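Local coordinates for uncharacterized protein (Parabacteroides merdae ATCC 43184, PDB 5BMT) that is of unknown function but probably belongs to a family of Bacteroidales lipoproteins, pairing an OB-type domain with an immunoglobulin-like fold, at residues A[150-161]-A[199-210]. Residues are numbered along the deposited sequence; the frame is centred on the assembly and turned at random. Where two conformers were deposited one is given.
Sequences VDGTDRVYTLCL and AGKKIVSYRVKY
Arg207 rises from its strand between Thr158 and the hairpin 150-153, and its flat end is gripped in two ways. NE points straight at Thr158 OG1, 3.1 Å away and within the guanidinium plane, while Val150 CG2 lies 3.8 Å above the centre of one face. Extended from CG to NE (chi2 and chi3 both -178°), the chain reaches beneath the type I' turn; a small threonine leaves room and supplies the acceptor. On the face of the sheet that carries Arg207, Thr158 CG2 meets Lys209 CG, whose ammonium end makes a cation-pi contact with Trp224. The other face of the sheet is apolar: Tyr157 CB packs on Tyr206 CB at 4.2 Å, and Val208 CG1 fills the hollow beside Leu161 CB at 3.7 Å, in a core that strand 118-126 helps close. Where the first strand turns its corner at Asp154 and Arg155, water replaces direct pairing: one molecule links Asp154 O to Ser205 OG, another Arg155 O to Ser205 N. The Ser205 hydroxyl also bonds Gln231 of strand 221-233, so a small polar residue suits the place. Ala199 CB lies over one face of the Arg155 guanidinium, which Glu196 holds by a salt bridge. Five backbone bonds make a twisted parallel ladder, its strands connected through strand 173-184 and helix 186-198 rather than by a simple beta-alpha-beta unit, in what is probably the immunoglobulin-like part of the chain.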
ATOM      1  N   VAL A 150       1.925  11.691 -18.117  1.00 26.10           N
ATOM      2  CA  VAL A 150       0.892  10.650 -18.221  1.00 26.41           C
ATOM      3  C   VAL A 150      -0.472  11.315 -18.034  1.00 32.96           C
ATOM      4  O   VAL A 150      -0.719  11.919 -16.992  1.00 30.66           O
ATOM      5  CB  VAL A 150       1.107   9.519 -17.163  1.00 29.40           C
ATOM      6  CG1 VAL A 150      -0.014   8.483 -17.236  1.00 29.14           C
ATOM      7  CG2 VAL A 150       2.471   8.848 -17.311  1.00 28.51           C
ATOM      8  N   ASP A 151      -1.351  11.216 -19.053  1.00 35.14           N
ATOM      9  CA  ASP A 151      -2.716  11.765 -19.052  1.00 36.61           C
ATOM     10  C   ASP A 151      -2.819  13.212 -18.493  1.00 39.64           C
ATOM     11  O   ASP A 151      -3.694  13.506 -17.678  1.00 39.64           O
ATOM     12  CB  ASP A 151      -3.658  10.825 -18.264  1.00 38.96           C
ATOM     13  CG  ASP A 151      -3.933   9.491 -18.936  1.00 54.26           C
ATOM     14  OD1 ASP A 151      -3.854   9.425 -20.188  1.00 55.92           O
ATOM     15  OD2 ASP A 151      -4.265   8.520 -18.217  1.00 59.70           O
ATOM     16  N   GLY A 152      -1.931  14.093 -18.941  1.00 35.91           N
ATOM     17  CA  GLY A 152      -1.929  15.485 -18.499  1.00 35.30           C
ATOM     18  C   GLY A 152      -1.207  15.782 -17.199  1.00 36.48           C
ATOM     19  O   GLY A 152      -1.095  16.951 -16.819  1.00 37.29           O
ATOM     20  N   THR A 153      -0.720  14.744 -16.490  1.00 30.18           N
ATOM     21  CA  THR A 153       0.041  14.927 -15.250  1.00 28.43           C
ATOM     22  C   THR A 153       1.512  14.831 -15.597  1.00 29.66           C
ATOM     23  O   THR A 153       1.935  13.862 -16.217  1.00 27.01           O
ATOM     24  CB  THR A 153      -0.363  13.916 -14.156  1.00 33.74           C
ATOM     25  OG1 THR A 153      -1.751  14.067 -13.876  1.00 34.35           O
ATOM     26  CG2 THR A 153       0.437  14.101 -12.861  1.00 27.72           C
ATOM     27  N   ASP A 154       2.293  15.819 -15.186  1.00 28.12           N
ATOM     28  CA  ASP A 154       3.715  15.790 -15.488  1.00 27.71           C
ATOM     29  C   ASP A 154       4.507  15.003 -14.433  1.00 26.15           C
ATOM     30  O   ASP A 154       4.057  14.820 -13.296  1.00 24.46           O
ATOM     31  CB  ASP A 154       4.257  17.227 -15.601  1.00 30.33           C
ATOM     32  CG  ASP A 154       3.712  17.999 -16.793  1.00 44.35           C
ATOM     33  OD1 ASP A 154       3.675  17.429 -17.905  1.00 44.34           O
ATOM     34  OD2 ASP A 154       3.369  19.184 -16.622  1.00 52.37           O
ATOM     35  N   ARG A 155       5.685  14.532 -14.843  1.00 22.21           N
ATOM     36  CA  ARG A 155       6.698  13.881 -14.004  1.00 20.18           C
ATOM     37  C   ARG A 155       6.121  12.705 -13.209  1.00 20.89           C
ATOM     38  O   ARG A 155       6.278  12.628 -11.991  1.00 21.82           O
ATOM     39  CB  ARG A 155       7.373  14.913 -13.049  1.00 20.77           C
ATOM     40  CG  ARG A 155       8.009  16.069 -13.847  1.00 24.04           C
ATOM     41  CD  ARG A 155       8.839  17.021 -12.987  1.00 25.27           C
ATOM     42  NE  ARG A 155       9.976  16.346 -12.359  1.00 25.30           N
ATOM     43  CZ  ARG A 155      11.161  16.136 -12.922  1.00 31.33           C
ATOM     44  NH1 ARG A 155      11.406  16.565 -14.161  1.00 30.58           N
ATOM     45  NH2 ARG A 155      12.109  15.488 -12.259  1.00 28.78           N
ATOM     46  N   VAL A 156       5.514  11.757 -13.916  1.00 18.90           N
ATOM     47  CA  VAL A 156       4.978  10.553 -13.272  1.00 17.05           C
ATOM     48  C   VAL A 156       6.031   9.431 -13.340  1.00 19.09           C
ATOM     49  O   VAL A 156       6.565   9.138 -14.428  1.00 19.39           O
ATOM     50  CB  VAL A 156       3.676  10.124 -13.984  1.00 19.95           C
ATOM     51  CG1 VAL A 156       3.112   8.840 -13.368  1.00 19.16           C
ATOM     52  CG2 VAL A 156       2.630  11.242 -13.967  1.00 19.65           C
ATOM     53  N   TYR A 157       6.324   8.811 -12.189  1.00 16.45           N
ATOM     54  CA  TYR A 157       7.246   7.677 -12.099  1.00 15.07           C
ATOM     55  C   TYR A 157       6.460   6.403 -12.239  1.00 19.11           C
ATOM     56  O   TYR A 157       5.288   6.358 -11.863  1.00 18.29           O
ATOM     57  CB  TYR A 157       7.970   7.684 -10.736  1.00 15.67           C
ATOM     58  CG  TYR A 157       8.999   8.785 -10.626  1.00 16.54           C
ATOM     59  CD1 TYR A 157      10.312   8.579 -11.041  1.00 17.05           C
ATOM     60  CD2 TYR A 157       8.663  10.036 -10.107  1.00 17.89           C
ATOM     61  CE1 TYR A 157      11.271   9.589 -10.936  1.00 19.56           C
ATOM     62  CE2 TYR A 157       9.616  11.052  -9.992  1.00 19.11           C
ATOM     63  CZ  TYR A 157      10.917  10.821 -10.408  1.00 22.64           C
ATOM     64  OH  TYR A 157      11.867  11.802 -10.285  1.00 21.71           O
ATOM     65  N   THR A 158       7.088   5.363 -12.765  1.00 17.61           N
ATOM     66  CA  THR A 158       6.371   4.096 -12.911  1.00 16.75           C
ATOM     67  C   THR A 158       7.070   2.994 -12.116  1.00 19.50           C
ATOM     68  O   THR A 158       8.286   2.777 -12.267  1.00 20.97           O
ATOM     69  CB  THR A 158       6.277   3.709 -14.405  1.00 21.62           C
ATOM     70  OG1 THR A 158       5.490   4.681 -15.089  1.00 22.78           O
ATOM     71  CG2 THR A 158       5.625   2.328 -14.615  1.00 21.78           C
ATOM     72  N   LEU A 159       6.294   2.342 -11.239  1.00 15.13           N
ATOM     73  CA  LEU A 159       6.717   1.171 -10.478  0.70 15.25           C
ATOM     74  C   LEU A 159       6.103  -0.042 -11.173  1.00 16.23           C
ATOM     75  O   LEU A 159       5.154   0.128 -11.950  1.00 17.58           O
ATOM     76  CB  LEU A 159       6.228   1.271  -9.026  0.70 16.02           C
ATOM     77  CG  LEU A 159       7.040   2.143  -8.067  0.70 20.82           C
ATOM     78  CD1 LEU A 159       7.020   3.619  -8.465  0.70 21.62           C
ATOM     79  CD2 LEU A 159       6.510   2.001  -6.652  0.70 21.00           C
ATOM     80  N   CYS A 160       6.644  -1.229 -10.934  1.00 14.50           N
ATOM     81  CA  CYS A 160       6.100  -2.416 -11.555  0.70 14.23           C
ATOM     82  C   CYS A 160       5.755  -3.466 -10.511  1.00 17.94           C
ATOM     83  O   CYS A 160       6.560  -3.765  -9.636  1.00 17.27           O
ATOM     84  CB  CYS A 160       7.079  -2.969 -12.578  0.70 15.87           C
ATOM     85  SG  CYS A 160       6.533  -4.513 -13.327  0.70 20.00           S
ATOM     86  N   LEU A 161       4.543  -4.049 -10.620  1.00 14.18           N
ATOM     87  CA  LEU A 161       4.124  -5.104  -9.697  1.00 13.35           C
ATOM     88  C   LEU A 161       3.911  -6.378 -10.481  1.00 14.82           C
ATOM     89  O   LEU A 161       3.161  -6.382 -11.481  1.00 16.47           O
ATOM     90  CB  LEU A 161       2.845  -4.755  -8.938  1.00 13.94           C
ATOM     91  CG  LEU A 161       2.389  -5.816  -7.912  1.00 17.57           C
ATOM     92  CD1 LEU A 161       3.382  -5.964  -6.763  1.00 17.33           C
ATOM     93  CD2 LEU A 161       1.030  -5.462  -7.353  1.00 22.17           C
ATOM     94  N   ALA A 199      13.884  19.352  -8.669  1.00 25.83           N
ATOM     95  CA  ALA A 199      13.138  19.763  -9.866  1.00 25.64           C
ATOM     96  C   ALA A 199      12.137  20.897  -9.539  1.00 28.89           C
ATOM     97  O   ALA A 199      11.419  21.357 -10.433  1.00 28.38           O
ATOM     98  CB  ALA A 199      12.408  18.558 -10.462  1.00 25.88           C
ATOM     99  N   GLY A 200      12.129  21.357  -8.278  1.00 26.71           N
ATOM    100  CA  GLY A 200      11.263  22.444  -7.825  1.00 26.06           C
ATOM    101  C   GLY A 200       9.827  22.031  -7.586  1.00 27.20           C
ATOM    102  O   GLY A 200       8.922  22.870  -7.664  1.00 26.50           O
ATOM    103  N   LYS A 201       9.603  20.742  -7.241  1.00 22.08           N
ATOM    104  CA  LYS A 201       8.253  20.228  -7.032  1.00 20.72           C
ATOM    105  C   LYS A 201       7.977  19.945  -5.570  1.00 21.29           C
ATOM    106  O   LYS A 201       8.907  19.666  -4.806  1.00 21.24           O
ATOM    107  CB  LYS A 201       7.996  18.967  -7.885  1.00 20.92           C
ATOM    108  CG  LYS A 201       8.280  19.152  -9.379  1.00 25.99           C
ATOM    109  CD  LYS A 201       7.384  20.204 -10.088  1.00 27.66           C
ATOM    110  CE  LYS A 201       8.001  20.606 -11.416  1.00 36.76           C
ATOM    111  NZ  LYS A 201       7.284  21.758 -12.034  1.00 39.49           N
ATOM    112  N   LYS A 202       6.691  19.986  -5.189  1.00 21.35           N
ATOM    113  CA  LYS A 202       6.219  19.797  -3.809  1.00 21.70           C
ATOM    114  C   LYS A 202       5.540  18.441  -3.603  1.00 21.84           C
ATOM    115  O   LYS A 202       5.114  18.108  -2.493  1.00 21.51           O
ATOM    116  CB  LYS A 202       5.192  20.907  -3.420  1.00 25.14           C
ATOM    117  CG  LYS A 202       5.547  22.341  -3.725  1.00 36.10           C
ATOM    118  CD  LYS A 202       4.434  23.282  -3.184  1.00 41.82           C
ATOM    119  CE  LYS A 202       3.069  23.168  -3.849  1.00 43.27           C
ATOM    120  NZ  LYS A 202       2.710  24.376  -4.634  1.00 50.15           N
ATOM    121  N   ILE A 203       5.360  17.692  -4.696  1.00 19.15           N
ATOM    122  CA  ILE A 203       4.693  16.394  -4.659  1.00 18.29           C
ATOM    123  C   ILE A 203       5.455  15.407  -5.512  1.00 19.07           C
ATOM    124  O   ILE A 203       6.324  15.790  -6.313  1.00 19.45           O
ATOM    125  CB  ILE A 203       3.206  16.497  -5.162  1.00 22.59           C
ATOM    126  CG1 ILE A 203       3.146  16.902  -6.667  1.00 24.30           C
ATOM    127  CG2 ILE A 203       2.334  17.414  -4.270  1.00 26.05           C
ATOM    128  CD1 ILE A 203       1.882  16.455  -7.418  1.00 31.48           C
ATOM    129  N   VAL A 204       5.093  14.134  -5.352  1.00 16.15           N
ATOM    130  CA  VAL A 204       5.567  13.037  -6.192  1.00 15.41           C
ATOM    131  C   VAL A 204       4.341  12.382  -6.785  1.00 16.96           C
ATOM    132  O   VAL A 204       3.360  12.180  -6.071  1.00 17.20           O
ATOM    133  CB  VAL A 204       6.426  12.024  -5.408  1.00 17.33           C
ATOM    134  CG1 VAL A 204       6.660  10.739  -6.221  1.00 17.52           C
ATOM    135  CG2 VAL A 204       7.758  12.649  -5.007  1.00 17.74           C
ATOM    136  N   SER A 205       4.404  12.048  -8.075  1.00 15.42           N
ATOM    137  CA  SER A 205       3.341  11.336  -8.787  1.00 15.17           C
ATOM    138  C   SER A 205       3.892  10.025  -9.277  1.00 17.28           C
ATOM    139  O   SER A 205       4.993   9.992  -9.845  1.00 16.04           O
ATOM    140  CB  SER A 205       2.836  12.148  -9.978  1.00 18.34           C
ATOM    141  OG  SER A 205       2.226  13.362  -9.582  1.00 19.90           O
ATOM    142  N   TYR A 206       3.149   8.943  -9.075  1.00 15.03           N
ATOM    143  CA  TYR A 206       3.615   7.655  -9.579  1.00 14.65           C
ATOM    144  C   TYR A 206       2.436   6.785  -9.993  1.00 18.06           C
ATOM    145  O   TYR A 206       1.281   7.063  -9.652  1.00 17.28           O
ATOM    146  CB  TYR A 206       4.493   6.926  -8.543  1.00 15.02           C
ATOM    147  CG  TYR A 206       3.702   6.312  -7.403  1.00 14.20           C
ATOM    148  CD1 TYR A 206       3.387   7.053  -6.263  1.00 16.34           C
ATOM    149  CD2 TYR A 206       3.285   4.984  -7.454  1.00 14.05           C
ATOM    150  CE1 TYR A 206       2.621   6.501  -5.229  1.00 16.19           C
ATOM    151  CE2 TYR A 206       2.589   4.395  -6.390  1.00 14.04           C
ATOM    152  CZ  TYR A 206       2.211   5.173  -5.304  1.00 16.74           C
ATOM    153  OH  TYR A 206       1.431   4.615  -4.318  1.00 17.05           O
ATOM    154  N   ARG A 207       2.734   5.735 -10.737  1.00 15.29           N
ATOM    155  CA  ARG A 207       1.726   4.748 -11.079  1.00 14.97           C
ATOM    156  C   ARG A 207       2.367   3.378 -11.006  1.00 16.15           C
ATOM    157  O   ARG A 207       3.600   3.286 -10.990  1.00 16.12           O
ATOM    158  CB  ARG A 207       1.121   5.008 -12.450  1.00 16.38           C
ATOM    159  CG  ARG A 207       2.186   4.917 -13.524  1.00 18.18           C
ATOM    160  CD  ARG A 207       1.570   5.236 -14.848  1.00 24.65           C
ATOM    161  NE  ARG A 207       2.556   5.111 -15.910  1.00 25.98           N
ATOM    162  CZ  ARG A 207       2.238   5.115 -17.198  1.00 40.45           C
ATOM    163  NH1 ARG A 207       0.970   5.188 -17.573  1.00 33.63           N
ATOM    164  NH2 ARG A 207       3.179   5.000 -18.117  1.00 32.71           N
ATOM    165  N   VAL A 208       1.549   2.327 -11.005  1.00 12.94           N
ATOM    166  CA  VAL A 208       2.040   0.955 -10.936  1.00 13.23           C
ATOM    167  C   VAL A 208       1.620   0.232 -12.196  1.00 17.09           C
ATOM    168  O   VAL A 208       0.422   0.174 -12.488  1.00 17.76           O
ATOM    169  CB  VAL A 208       1.533   0.222  -9.674  1.00 15.57           C
ATOM    170  CG1 VAL A 208       2.048  -1.226  -9.640  1.00 15.53           C
ATOM    171  CG2 VAL A 208       1.973   0.950  -8.407  1.00 15.62           C
ATOM    172  N   LYS A 209       2.608  -0.340 -12.928  1.00 13.85           N
ATOM    173  CA  LYS A 209       2.310  -1.136 -14.098  1.00 14.86           C
ATOM    174  C   LYS A 209       2.302  -2.621 -13.712  1.00 17.93           C
ATOM    175  O   LYS A 209       2.943  -3.045 -12.740  1.00 17.33           O
ATOM    176  CB  LYS A 209       3.269  -0.818 -15.228  1.00 20.10           C
ATOM    177  CG  LYS A 209       4.633  -1.403 -15.183  1.00 25.62           C
ATOM    178  CD  LYS A 209       5.236  -1.222 -16.613  1.00 25.21           C
ATOM    179  CE  LYS A 209       6.291  -2.249 -16.932  1.00 44.55           C
ATOM    180  NZ  LYS A 209       7.552  -1.626 -17.421  1.00 52.25           N
ATOM    181  N   TYR A 210       1.532  -3.410 -14.439  1.00 13.96           N
ATOM    182  CA  TYR A 210       1.409  -4.819 -14.130  1.00 13.08           C
ATOM    183  C   TYR A 210       1.141  -5.613 -15.407  1.00 15.74           C
ATOM    184  O   TYR A 210       0.607  -5.056 -16.364  1.00 15.29           O
ATOM    185  CB  TYR A 210       0.245  -5.046 -13.114  1.00 14.34           C
ATOM    186  CG  TYR A 210      -1.090  -4.485 -13.574  1.00 13.93           C
ATOM    187  CD1 TYR A 210      -1.946  -5.236 -14.375  1.00 15.46           C
ATOM    188  CD2 TYR A 210      -1.491  -3.203 -13.213  1.00 14.54           C
ATOM    189  CE1 TYR A 210      -3.170  -4.726 -14.800  1.00 15.42           C
ATOM    190  CE2 TYR A 210      -2.712  -2.675 -13.633  1.00 15.39           C
ATOM    191  CZ  TYR A 210      -3.553  -3.446 -14.425  1.00 15.45           C
ATOM    192  OH  TYR A 210      -4.771  -2.958 -14.848  1.00 17.90           O
TER
HETATM  193  O   HOH W   1       3.164  15.502 -10.916  1.00 28.32           O
HETATM  194  O   HOH W   2       6.778  13.033  -9.393  1.00 18.86           O